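Local structure of hypothetical conserved protein (Geobacillus kaustophilus, 2QYH) at residues R3-F8 with R189-K194; I197-V202 with L215-T220; Y203-G208 with Y249-L254. The protein is of unknown function but belongs to the haloacid dehalogenase-like hydrolases and is probably a magnesium-dependent phosphatase. All coordinates share one frame; numbering follows the deposited sequence.

Contact 1. Residues R3-F8 with R189-K194; sequences RKIVFF and RMMIEK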
loop_
_atom_site.group_PDB
_atom_site.type_symbol
_atom_site.label_atom_id
_atom_site.label_comp_id
_atom_site.label_asym_id
_atom_site.label_seq_id
_atom_site.Cartn_x
_atom_site.Cartn_y
_atom_site.Cartn_z
ATOM N N ARG D 3 10.454 7.384 27.796
ATOM C CA ARG D 3 10.288 6.546 26.615
ATOM C C ARG D 3 11.316 6.906 25.547
ATOM O O ARG D 3 11.834 8.022 25.514
ATOM C CB ARG D 3 8.890 6.745 26.018
ATOM C CG ARG D 3 7.751 6.163 26.808
ATOM C CD ARG D 3 7.378 4.792 26.294
ATOM N NE ARG D 3 6.105 4.360 26.858
ATOM C CZ ARG D 3 5.451 3.261 26.491
ATOM N NH1 ARG D 3 5.944 2.467 25.552
ATOM N NH2 ARG D 3 4.298 2.960 27.068
ATOM N N LYS D 4 11.595 5.947 24.672
ATOM C CA LYS D 4 12.517 6.148 23.560
ATOM C C LYS D 4 11.679 6.001 22.302
ATOM O O LYS D 4 10.640 5.351 22.313
ATOM C CB LYS D 4 13.622 5.094 23.578
ATOM C CG LYS D 4 14.539 5.201 24.776
ATOM C CD LYS D 4 15.229 3.883 25.055
ATOM C CE LYS D 4 16.046 3.946 26.336
ATOM N NZ LYS D 4 16.514 2.593 26.771
ATOM N N ILE D 5 12.112 6.621 21.219
ATOM C CA ILE D 5 11.374 6.519 19.974
ATOM C C ILE D 5 12.377 6.479 18.840
ATOM O O ILE D 5 13.440 7.088 18.926
ATOM C CB ILE D 5 10.409 7.721 19.791
ATOM C CG1 ILE D 5 9.575 7.537 18.521
ATOM C CG2 ILE D 5 11.188 9.027 19.764
ATOM C CD1 ILE D 5 8.408 8.515 18.404
ATOM N N VAL D 6 12.054 5.731 17.794
ATOM C CA VAL D 6 12.934 5.630 16.639
ATOM C C VAL D 6 12.130 5.996 15.397
ATOM O O VAL D 6 11.046 5.464 15.176
ATOM C CB VAL D 6 13.503 4.188 16.465
ATOM C CG1 VAL D 6 14.492 4.157 15.295
ATOM C CG2 VAL D 6 14.179 3.726 17.750
ATOM N N PHE D 7 12.670 6.911 14.601
ATOM C CA PHE D 7 12.034 7.359 13.369
ATOM C C PHE D 7 12.745 6.741 12.164
ATOM O O PHE D 7 13.963 6.595 12.171
ATOM C CB PHE D 7 12.095 8.882 13.288
ATOM C CG PHE D 7 11.146 9.569 14.212
ATOM C CD1 PHE D 7 9.844 9.841 13.811
ATOM C CD2 PHE D 7 11.544 9.935 15.496
ATOM C CE1 PHE D 7 8.948 10.472 14.680
ATOM C CE2 PHE D 7 10.657 10.563 16.369
ATOM C CZ PHE D 7 9.358 10.831 15.961
ATOM N N PHE D 8 11.980 6.383 11.134
ATOM C CA PHE D 8 12.539 5.765 9.934
ATOM C C PHE D 8 12.041 6.431 8.669
ATOM O O PHE D 8 10.854 6.710 8.543
ATOM C CB PHE D 8 12.129 4.295 9.844
ATOM C CG PHE D 8 12.630 3.444 10.967
ATOM C CD1 PHE D 8 13.908 2.891 10.925
ATOM C CD2 PHE D 8 11.814 3.165 12.062
ATOM C CE1 PHE D 8 14.364 2.065 11.959
ATOM C CE2 PHE D 8 12.258 2.348 13.094
ATOM C CZ PHE D 8 13.535 1.793 13.046
ATOM N N ARG D 189 9.975 17.190 16.023
ATOM C CA ARG D 189 10.152 17.985 17.228
ATOM C C ARG D 189 8.895 18.045 18.099
ATOM O O ARG D 189 9.003 17.936 19.318
ATOM C CB ARG D 189 10.617 19.399 16.892
ATOM C CG ARG D 189 10.969 20.211 18.128
ATOM C CD ARG D 189 11.717 21.472 17.755
ATOM N NE ARG D 189 10.943 22.691 17.972
ATOM C CZ ARG D 189 9.737 22.921 17.465
ATOM N NH1 ARG D 189 9.145 22.010 16.709
ATOM N NH2 ARG D 189 9.129 24.076 17.694
HETATM N N MSE D 190 7.711 18.219 17.512
HETATM C CA MSE D 190 6.517 18.253 18.361
HETATM C C MSE D 190 5.983 16.892 18.696
HETATM O O MSE D 190 5.268 16.729 19.678
HETATM C CB MSE D 190 5.379 19.057 17.762
HETATM C CG MSE D 190 5.594 19.531 16.385
HETATM SE SE MSE D 190 4.951 21.329 16.360
HETATM C CE MSE D 190 4.690 21.673 18.250
HETATM N N MSE D 191 6.291 15.915 17.858
HETATM C CA MSE D 191 5.861 14.579 18.166
HETATM C C MSE D 191 6.480 14.308 19.542
HETATM O O MSE D 191 5.773 13.955 20.494
HETATM C CB MSE D 191 6.408 13.591 17.148
HETATM C CG MSE D 191 6.387 12.163 17.642
HETATM SE SE MSE D 191 5.040 11.075 16.822
HETATM C CE MSE D 191 3.574 11.436 18.009
ATOM N N ILE D 192 7.798 14.521 19.652
ATOM C CA ILE D 192 8.500 14.269 20.905
ATOM C C ILE D 192 8.184 15.268 22.009
ATOM O O ILE D 192 8.310 14.952 23.196
ATOM C CB ILE D 192 10.036 14.189 20.698
ATOM C CG1 ILE D 192 10.604 15.564 20.339
ATOM C CG2 ILE D 192 10.350 13.174 19.603
ATOM C CD1 ILE D 192 12.104 15.581 20.176
ATOM N N GLU D 193 7.770 16.470 21.632
ATOM C CA GLU D 193 7.413 17.474 22.620
ATOM C C GLU D 193 6.100 17.035 23.252
ATOM O O GLU D 193 5.974 16.995 24.473
ATOM C CB GLU D 193 7.248 18.835 21.957
ATOM C CG GLU D 193 8.394 19.783 22.221
ATOM C CD GLU D 193 8.279 21.070 21.424
ATOM O OE1 GLU D 193 7.155 21.623 21.332
ATOM O OE2 GLU D 193 9.318 21.530 20.898
ATOM N N LYS D 194 5.133 16.681 22.411
ATOM C CA LYS D 194 3.826 16.243 22.881
ATOM C C LYS D 194 3.921 14.925 23.646
ATOM O O LYS D 194 3.219 14.728 24.636
ATOM C CB LYS D 194 2.851 16.064 21.705
ATOM C CG LYS D 194 2.605 17.290 20.830
ATOM C CD LYS D 194 1.971 18.439 21.593
ATOM C CE LYS D 194 1.333 19.456 20.645
ATOM N NZ LYS D 194 2.274 19.983 19.617
#
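Apolar side chains alone make this buried strand-to-helix contact, in which Ile5 and Phe7 of strand 5-8 meet selenomethionine Met191 and Ile192 of helix 184-195. Strand and helix run roughly antiparallel, at 161°, and their axes come no closer than 11.2 Å, a gap that large hydrophobic side chains are needed to bridge. Phe7 makes the closest approach across the two segments. Its CB points toward the helix, CG stands anti to the carbonyl carbon (chi1 -74°), and CZ lies 3.7 Å from Met191 CG. That methylene sits at the ring edge, in its plane, and CE2 of the same ring is 4.2 Å from Ile192 CG2. Strand 5-8 is the central first strand of the parallel part of a Rossmann-like HAD sheet, and it leads into a DxDx(T/V) pattern at Asp9, Asp11 and Thr13, consistent with the nucleophile loop of this superfamily. Residues alternate along the strand, which puts Ile5 on the same face as Phe7. Ile5 CD1 approaches Met191 CG at 4.2 Å, while its other branch, CG2, meets Ile192 CG2. Branched isoleucines suit this layer, since each can offer methyl groups to more than one neighbour. The flexible Met191 chain, bent beyond CB, turns on to Leu77 of strand 75-79. Ile192 also touches Val202 on strand 202-206, and Phe7 rests on Ala40 of strand 38-42.

Contact 2. Residues I197-V202 with L215-T220; sequences IDKKDV and LSFVGT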
loop_
_atom_site.group_PDB
_atom_site.type_symbol
_atom_site.label_atom_id
_atom_site.label_comp_id
_atom_site.label_asym_id
_atom_site.label_seq_id
_atom_site.Cartn_x
_atom_site.Cartn_y
_atom_site.Cartn_z
ATOM N N ILE D 197 9.105 13.210 25.228
ATOM C CA ILE D 197 10.328 12.437 25.045
ATOM C C ILE D 197 11.552 13.329 24.880
ATOM O O ILE D 197 11.582 14.202 24.010
ATOM C CB ILE D 197 10.223 11.511 23.812
ATOM C CG1 ILE D 197 9.111 10.477 24.032
ATOM C CG2 ILE D 197 11.575 10.819 23.550
ATOM C CD1 ILE D 197 9.018 9.444 22.934
ATOM N N ASP D 198 12.562 13.097 25.717
ATOM C CA ASP D 198 13.803 13.870 25.665
ATOM C C ASP D 198 14.586 13.540 24.396
ATOM O O ASP D 198 14.663 12.377 23.976
ATOM C CB ASP D 198 14.666 13.575 26.894
ATOM C CG ASP D 198 14.065 14.123 28.175
ATOM O OD1 ASP D 198 14.568 13.774 29.263
ATOM O OD2 ASP D 198 13.095 14.907 28.095
ATOM N N LYS D 199 15.172 14.569 23.791
ATOM C CA LYS D 199 15.939 14.401 22.561
ATOM C C LYS D 199 16.985 13.276 22.659
ATOM O O LYS D 199 17.206 12.541 21.704
ATOM C CB LYS D 199 16.607 15.727 22.205
ATOM C CG LYS D 199 17.307 15.732 20.873
ATOM C CD LYS D 199 17.883 17.104 20.579
ATOM C CE LYS D 199 16.789 18.151 20.469
ATOM N NZ LYS D 199 17.367 19.499 20.221
ATOM N N LYS D 200 17.610 13.139 23.825
ATOM C CA LYS D 200 18.624 12.111 24.048
ATOM C C LYS D 200 18.059 10.694 23.904
ATOM O O LYS D 200 18.804 9.713 23.887
ATOM C CB LYS D 200 19.236 12.270 25.444
ATOM C CG LYS D 200 18.238 12.082 26.567
ATOM C CD LYS D 200 18.912 11.871 27.910
ATOM C CE LYS D 200 17.873 11.527 28.975
ATOM N NZ LYS D 200 18.471 11.276 30.316
ATOM N N ASP D 201 16.740 10.584 23.810
ATOM C CA ASP D 201 16.116 9.279 23.663
ATOM C C ASP D 201 15.448 9.151 22.307
ATOM O O ASP D 201 14.670 8.230 22.079
ATOM C CB ASP D 201 15.087 9.053 24.763
ATOM C CG ASP D 201 15.703 9.058 26.145
ATOM O OD1 ASP D 201 16.568 8.204 26.428
ATOM O OD2 ASP D 201 15.319 9.924 26.951
ATOM N N VAL D 202 15.749 10.079 21.409
ATOM C CA VAL D 202 15.174 10.052 20.075
ATOM C C VAL D 202 16.225 9.545 19.092
ATOM O O VAL D 202 17.341 10.044 19.071
ATOM C CB VAL D 202 14.716 11.463 19.639
ATOM C CG1 VAL D 202 14.052 11.408 18.265
ATOM C CG2 VAL D 202 13.762 12.027 20.664
ATOM N N LEU D 215 18.376 13.726 10.853
ATOM C CA LEU D 215 19.527 13.051 11.443
ATOM C C LEU D 215 20.364 13.911 12.387
ATOM O O LEU D 215 20.827 13.437 13.424
ATOM C CB LEU D 215 20.416 12.501 10.327
ATOM C CG LEU D 215 20.572 10.987 10.293
ATOM C CD1 LEU D 215 19.209 10.333 10.264
ATOM C CD2 LEU D 215 21.379 10.590 9.081
ATOM N N SER D 216 20.567 15.174 12.038
ATOM C CA SER D 216 21.367 16.037 12.894
ATOM C C SER D 216 20.555 16.546 14.075
ATOM O O SER D 216 21.109 16.892 15.117
ATOM C CB SER D 216 21.900 17.220 12.099
ATOM O OG SER D 216 20.821 18.005 11.642
ATOM N N PHE D 217 19.237 16.580 13.919
ATOM C CA PHE D 217 18.383 17.067 14.987
ATOM C C PHE D 217 18.162 16.112 16.147
ATOM O O PHE D 217 18.191 16.525 17.299
ATOM C CB PHE D 217 17.021 17.489 14.447
ATOM C CG PHE D 217 16.030 17.783 15.522
ATOM C CD1 PHE D 217 15.007 16.884 15.805
ATOM C CD2 PHE D 217 16.152 18.937 16.297
ATOM C CE1 PHE D 217 14.115 17.122 16.848
ATOM C CE2 PHE D 217 15.267 19.191 17.343
ATOM C CZ PHE D 217 14.243 18.277 17.620
ATOM N N VAL D 218 17.931 14.841 15.847
ATOM C CA VAL D 218 17.678 13.867 16.896
ATOM C C VAL D 218 18.896 13.546 17.744
ATOM O O VAL D 218 20.021 13.846 17.375
ATOM C CB VAL D 218 17.105 12.561 16.313
ATOM C CG1 VAL D 218 15.837 12.877 15.531
ATOM C CG2 VAL D 218 18.138 11.867 15.432
ATOM N N GLY D 219 18.659 12.940 18.895
ATOM C CA GLY D 219 19.758 12.597 19.771
ATOM C C GLY D 219 20.789 11.729 19.079
ATOM O O GLY D 219 21.988 12.015 19.129
ATOM N N THR D 220 20.325 10.671 18.425
ATOM C CA THR D 220 21.216 9.757 17.737
ATOM C C THR D 220 20.783 9.542 16.301
ATOM O O THR D 220 19.817 8.829 16.033
ATOM C CB THR D 220 21.256 8.415 18.457
ATOM O OG1 THR D 220 21.676 8.627 19.806
ATOM C CG2 THR D 220 22.227 7.457 17.775
#
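Phe217, in the last turn of helix 212-217, meets the long side chain of Lys199 at about a right angle. Lys199 runs out with CG anti to the backbone N (chi1 -174°) and bends at chi3, which carries both CE and NZ to 3.6 Å from Phe217 CE2, NZ oblique to the ring; its CD passes 3.3 Å from Phe217 O. A lysine suits this exposed position because its methylenes can pack on a ring. Without the ring, as with an alanine here, the outer part of Lys199 would probably lose its apolar support and be freer to turn. Val218 is the first residue to leave helical geometry, and its CG1 packs 3.6 Å from Val202 CG1, a pairing of two buried beta-branched residues. Gly219 follows, with CA 3.2 Å from Lys199 O in a CA-H...O contact; a side chain here would probably run into that oxygen, so glycine suits the place. Thr220 then opens the next strand, its N donating to Val202 O (3.1 Å, N-H...O 161°). This bond starts the parallel pairing of strands 202-206 and 220-223 in the HAD sheet, while Val202 reaches Ile192 of helix 184-195 and Leu215 packs against helix 229-234.

Contact 3. Residues Y203-G208 with Y249-L254; sequences YAFGDG and YGLKQL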
loop_
_atom_site.group_PDB
_atom_site.type_symbol
_atom_site.label_atom_id
_atom_site.label_comp_id
_atom_site.label_asym_id
_atom_site.label_seq_id
_atom_site.Cartn_x
_atom_site.Cartn_y
_atom_site.Cartn_z
ATOM N N TYR D 203 15.864 8.551 18.289
ATOM C CA TYR D 203 16.767 7.973 17.298
ATOM C C TYR D 203 16.141 8.109 15.916
ATOM O O TYR D 203 14.924 8.217 15.797
ATOM C CB TYR D 203 16.977 6.490 17.589
ATOM C CG TYR D 203 17.562 6.205 18.945
ATOM C CD1 TYR D 203 18.918 5.890 19.092
ATOM C CD2 TYR D 203 16.774 6.282 20.089
ATOM C CE1 TYR D 203 19.474 5.650 20.350
ATOM C CE2 TYR D 203 17.317 6.047 21.353
ATOM C CZ TYR D 203 18.668 5.737 21.476
ATOM O OH TYR D 203 19.208 5.523 22.724
ATOM N N ALA D 204 16.962 8.098 14.872
ATOM C CA ALA D 204 16.447 8.182 13.507
ATOM C C ALA D 204 17.384 7.488 12.524
ATOM O O ALA D 204 18.596 7.528 12.680
ATOM C CB ALA D 204 16.243 9.644 13.098
ATOM N N PHE D 205 16.810 6.840 11.519
ATOM C CA PHE D 205 17.587 6.155 10.487
ATOM C C PHE D 205 17.259 6.796 9.148
ATOM O O PHE D 205 16.094 6.850 8.751
ATOM C CB PHE D 205 17.238 4.662 10.422
ATOM C CG PHE D 205 17.814 3.853 11.540
ATOM C CD1 PHE D 205 18.740 2.849 11.278
ATOM C CD2 PHE D 205 17.405 4.064 12.852
ATOM C CE1 PHE D 205 19.251 2.055 12.312
ATOM C CE2 PHE D 205 17.904 3.282 13.890
ATOM C CZ PHE D 205 18.828 2.272 13.624
ATOM N N GLY D 206 18.288 7.274 8.454
ATOM C CA GLY D 206 18.081 7.917 7.170
ATOM C C GLY D 206 19.096 7.500 6.127
ATOM O O GLY D 206 20.133 6.913 6.445
ATOM N N ASP D 207 18.810 7.845 4.877
ATOM C CA ASP D 207 19.664 7.470 3.765
ATOM C C ASP D 207 19.897 8.592 2.759
ATOM O O ASP D 207 20.953 8.668 2.138
ATOM C CB ASP D 207 19.028 6.269 3.067
ATOM C CG ASP D 207 19.677 5.944 1.745
ATOM O OD1 ASP D 207 20.819 5.428 1.745
ATOM O OD2 ASP D 207 19.033 6.210 0.705
ATOM N N GLY D 208 18.919 9.469 2.591
ATOM C CA GLY D 208 19.078 10.539 1.624
ATOM C C GLY D 208 19.293 11.916 2.205
ATOM O O GLY D 208 19.170 12.137 3.415
ATOM N N TYR D 249 21.128 -4.468 12.559
ATOM C CA TYR D 249 22.485 -4.319 13.058
ATOM C C TYR D 249 22.639 -3.016 13.829
ATOM O O TYR D 249 23.164 -2.998 14.946
ATOM C CB TYR D 249 23.479 -4.356 11.895
ATOM C CG TYR D 249 24.916 -4.205 12.328
ATOM C CD1 TYR D 249 25.583 -2.984 12.201
ATOM C CD2 TYR D 249 25.599 -5.274 12.903
ATOM C CE1 TYR D 249 26.899 -2.836 12.637
ATOM C CE2 TYR D 249 26.912 -5.138 13.341
ATOM C CZ TYR D 249 27.556 -3.920 13.207
ATOM O OH TYR D 249 28.852 -3.800 13.642
ATOM N N GLY D 250 22.179 -1.926 13.225
ATOM C CA GLY D 250 22.282 -0.632 13.870
ATOM C C GLY D 250 21.602 -0.611 15.223
ATOM O O GLY D 250 22.194 -0.195 16.217
ATOM N N LEU D 251 20.354 -1.066 15.261
ATOM C CA LEU D 251 19.595 -1.090 16.499
ATOM C C LEU D 251 20.301 -1.956 17.544
ATOM O O LEU D 251 20.243 -1.677 18.743
ATOM C CB LEU D 251 18.175 -1.610 16.236
ATOM C CG LEU D 251 17.234 -0.692 15.443
ATOM C CD1 LEU D 251 15.997 -1.470 15.021
ATOM C CD2 LEU D 251 16.859 0.532 16.288
ATOM N N LYS D 252 20.973 -3.003 17.078
ATOM C CA LYS D 252 21.699 -3.910 17.958
ATOM C C LYS D 252 22.911 -3.162 18.544
ATOM O O LYS D 252 23.160 -3.186 19.752
ATOM C CB LYS D 252 22.166 -5.122 17.154
ATOM C CG LYS D 252 22.395 -6.370 17.971
ATOM C CD LYS D 252 21.088 -7.061 18.299
ATOM C CE LYS D 252 21.315 -8.238 19.237
ATOM N NZ LYS D 252 22.312 -9.205 18.696
ATOM N N GLN D 253 23.655 -2.493 17.671
ATOM C CA GLN D 253 24.824 -1.731 18.075
ATOM C C GLN D 253 24.442 -0.669 19.103
ATOM O O GLN D 253 25.098 -0.527 20.133
ATOM C CB GLN D 253 25.450 -1.062 16.848
ATOM C CG GLN D 253 26.938 -1.312 16.691
ATOM C CD GLN D 253 27.283 -2.789 16.703
ATOM O OE1 GLN D 253 26.703 -3.579 15.962
ATOM N NE2 GLN D 253 28.234 -3.166 17.545
ATOM N N LEU D 254 23.376 0.078 18.815
ATOM C CA LEU D 254 22.898 1.132 19.707
ATOM C C LEU D 254 22.290 0.525 20.963
ATOM O O LEU D 254 21.898 1.232 21.894
ATOM C CB LEU D 254 21.864 1.995 18.987
ATOM C CG LEU D 254 22.387 2.753 17.763
ATOM C CD1 LEU D 254 21.245 3.495 17.085
ATOM C CD2 LEU D 254 23.481 3.720 18.187
#
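Phe205 carries this contact, meeting Leu251 and Gly250 of helix 246-253 across one face of the Rossmann-like HAD sheet. Its CB points toward the helix, and CZ comes within 3.7 Å of Leu251 CD2 and 3.8 Å of Leu251 CG. The methyl approaches the ring obliquely, whereas the carbonyl carbon of Gly250 lies at the ring edge, near its plane. Glycine suits that position: a CB would point toward the strand and probably crowd Phe205 CE1, so its absence lets the aromatic ring come close to the helix backbone. Two residues earlier on the same strand face, Tyr203 meets Leu254, the two side chains lying alongside with opposite headings. Tyrosine fits this partly exposed end, where the ring can pack against a leucine while still carrying a polar hydroxyl.

In a largely apolar surrounding shell, Val6 of strand 5-8 touches both Tyr203 and Phe205, and the ring of Phe8 meets that of Phe205 with their planes about 30° apart. Leu251 also packs on Ala28 and Leu32 of helix 23-34, and Leu254 on Thr220 and Val222 of strand 220-223. Phe205 touches Thr13 of the HAD-type DxDx(T/V) pattern as well, consistent with a place near the active-site end of the sheet. Leu254 N donates to Gly250 O at 2.9 Å, and Leu254 holds CG anti to its carbonyl carbon (chi1 -63°), bringing CD1 to 3.9 Å from Tyr203 CD1.

Contacts 1 and 3 are buried and wholly apolar across their segments, whereas contact 2 is partly exposed and adds a backbone hydrogen bond and a lysine chain to its valine pair. Contacts 1 and 3 share the sheet through the neighbouring strands 5-8 and 202-206, joined by probable hydrogen bonds such as Phe7 N to Tyr203 O at 2.9 Å. Alternation along these strands sends their side chains to helix 184-195 in one contact and helix 246-253 in the other. Strand 202-206 also serves contact 2, through Val202, and contact 3, through Tyr203 and Phe205. The centre of contact 2 is about 8 Å from that of contact 1 and about 12 Å from that of contact 3.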